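Local coordinates for protein diadenosine tetraphosphatase, putative (Trypanosoma brucei, PDB 2QJC) that probably hydrolyses phosphate esters or anhydrides such as diadenosine tetraphosphate, as a calcineurin-like phosphoesterase with two manganese ions bound in its metal site, at residues 19-24 with 49-54. Residues are numbered along the deposited sequence; the frame is centred on the assembly and turned at random.
Sequences GRVIIV and TLVAVG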
loop_
_atom_site.group_PDB
_atom_site.type_symbol
_atom_site.label_atom_id
_atom_site.label_comp_id
_atom_site.label_asym_id
_atom_site.label_seq_id
_atom_site.Cartn_x
_atom_site.Cartn_y
_atom_site.Cartn_z
ATOM N N GLY A 19 7.804 1.996 18.331
ATOM C CA GLY A 19 9.155 1.778 17.858
ATOM C C GLY A 19 9.277 2.233 16.414
ATOM O O GLY A 19 8.409 2.935 15.895
ATOM N N ARG A 20 10.362 1.829 15.766
ATOM C CA ARG A 20 10.630 2.180 14.380
ATOM C C ARG A 20 9.639 1.471 13.444
ATOM O O ARG A 20 9.379 0.273 13.592
ATOM C CB ARG A 20 12.057 1.765 14.063
ATOM C CG ARG A 20 12.642 2.245 12.765
ATOM C CD ARG A 20 13.871 1.377 12.504
ATOM N NE ARG A 20 14.656 1.810 11.365
ATOM C CZ ARG A 20 15.470 1.015 10.683
ATOM N NH1 ARG A 20 15.599 -0.264 11.024
ATOM N NH2 ARG A 20 16.160 1.506 9.665
ATOM N N VAL A 21 9.087 2.210 12.481
ATOM C CA VAL A 21 8.122 1.642 11.542
ATOM C C VAL A 21 8.557 1.801 10.084
ATOM O O VAL A 21 8.941 2.882 9.651
ATOM C CB VAL A 21 6.729 2.288 11.729
ATOM C CG1 VAL A 21 5.740 1.736 10.681
ATOM C CG2 VAL A 21 6.218 2.004 13.132
ATOM N N ILE A 22 8.477 0.705 9.334
ATOM C CA ILE A 22 8.873 0.690 7.936
ATOM C C ILE A 22 7.659 0.393 7.050
ATOM O O ILE A 22 7.022 -0.648 7.173
ATOM C CB ILE A 22 9.984 -0.362 7.723
ATOM C CG1 ILE A 22 11.219 0.042 8.541
ATOM C CG2 ILE A 22 10.353 -0.464 6.253
ATOM C CD1 ILE A 22 12.290 -1.002 8.581
ATOM N N ILE A 23 7.344 1.332 6.167
ATOM C CA ILE A 23 6.204 1.215 5.266
ATOM C C ILE A 23 6.717 1.090 3.833
ATOM O O ILE A 23 7.441 1.970 3.337
ATOM C CB ILE A 23 5.282 2.448 5.409
ATOM C CG1 ILE A 23 4.908 2.623 6.888
ATOM C CG2 ILE A 23 4.027 2.271 4.555
ATOM C CD1 ILE A 23 4.150 3.893 7.197
ATOM N N VAL A 24 6.337 -0.004 3.175
ATOM C CA VAL A 24 6.802 -0.285 1.815
ATOM C C VAL A 24 5.755 -0.173 0.704
ATOM O O VAL A 24 4.578 -0.467 0.910
ATOM C CB VAL A 24 7.491 -1.688 1.766
ATOM C CG1 VAL A 24 6.596 -2.730 2.394
ATOM C CG2 VAL A 24 7.832 -2.076 0.327
ATOM N N THR A 49 8.673 -2.713 12.946
ATOM C CA THR A 49 7.365 -3.172 12.513
ATOM C C THR A 49 7.319 -2.871 11.023
ATOM O O THR A 49 7.736 -1.796 10.586
ATOM C CB THR A 49 6.245 -2.409 13.218
ATOM O OG1 THR A 49 6.423 -2.515 14.633
ATOM C CG2 THR A 49 4.886 -2.988 12.848
ATOM N N LEU A 50 6.837 -3.826 10.243
ATOM C CA LEU A 50 6.761 -3.648 8.799
ATOM C C LEU A 50 5.303 -3.515 8.364
ATOM O O LEU A 50 4.438 -4.255 8.835
ATOM C CB LEU A 50 7.420 -4.844 8.102
ATOM C CG LEU A 50 7.481 -4.842 6.572
ATOM C CD1 LEU A 50 8.188 -3.578 6.063
ATOM C CD2 LEU A 50 8.223 -6.090 6.108
ATOM N N VAL A 51 5.031 -2.555 7.485
ATOM C CA VAL A 51 3.671 -2.346 6.980
ATOM C C VAL A 51 3.691 -2.131 5.463
ATOM O O VAL A 51 4.368 -1.229 4.975
ATOM C CB VAL A 51 3.002 -1.107 7.637
ATOM C CG1 VAL A 51 1.560 -1.000 7.196
ATOM C CG2 VAL A 51 3.092 -1.194 9.151
ATOM N N ALA A 52 2.960 -2.961 4.724
ATOM C CA ALA A 52 2.881 -2.835 3.267
ATOM C C ALA A 52 1.666 -2.001 2.858
ATOM O O ALA A 52 0.680 -1.935 3.589
ATOM C CB ALA A 52 2.792 -4.215 2.629
ATOM N N VAL A 53 1.736 -1.368 1.690
ATOM C CA VAL A 53 0.625 -0.555 1.197
ATOM C C VAL A 53 -0.344 -1.395 0.349
ATOM O O VAL A 53 -1.323 -0.883 -0.199
ATOM C CB VAL A 53 1.118 0.649 0.347
ATOM C CG1 VAL A 53 2.049 1.540 1.185
ATOM C CG2 VAL A 53 1.802 0.156 -0.930
ATOM N N GLY A 54 -0.071 -2.692 0.244
ATOM C CA GLY A 54 -0.949 -3.548 -0.532
ATOM C C GLY A 54 -0.421 -3.830 -1.922
ATOM O O GLY A 54 0.611 -3.288 -2.317
HETATM O O HOH W 1 8.315 -1.316 15.963
#
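I22 sits between T49 and V51 in a parallel pairing of strands 21-24 and 49-52: in register with L50, it donates its N to T49 O and accepts V51 N on its O at 2.8 Å. T49 N to R20 O precedes these two bonds, V24 N to V51 O follows them, and V53 N to V24 O closes the series just past the strand. On one face, L50 reaches across to I22 and V24. Its chi1 of -179° and chi2 of 56° together lay CD1 on I22 O (3.3 Å), with I22 CG2 at 3.8 Å and V24 CG1 at 4.1 Å. V24 turns that same CG1 between its own N and carbonyl carbon (chi1 51°), which also brings it against A52 CB. The I22 and L50 side chains meet at a slant, and I22 CD1 lies against one face of the R20 guanidinium, near its rim. The other face carries V21, I23, T49 and V51; V21 CG1 touches V51 CG2 at 4.2 Å. Past the strand, V53 sets CG1 3.2 Å from V24 O and 4.0 Å from I23 CG2, the I23 and V53 side chains nearly perpendicular. Near R20 a water donates to R20 O and accepts from T49 OG1 at 2.6 Å, tying hydroxyl to backbone. R20 itself extends away to a salt bridge with D48 and a hydrogen bond to V41 O. V53 touches D26, a manganese ligand, and its O accepts from ND1 of H141, another ligand, so the ladder ends beside the metal site. The strands and helix 31-41 make a beta-alpha-beta unit; V41, L37 and L38 of that helix pack on I22, V24 and L50, while strand 230-236 flanks 21-24 and strand 76-77 flanks 49-52.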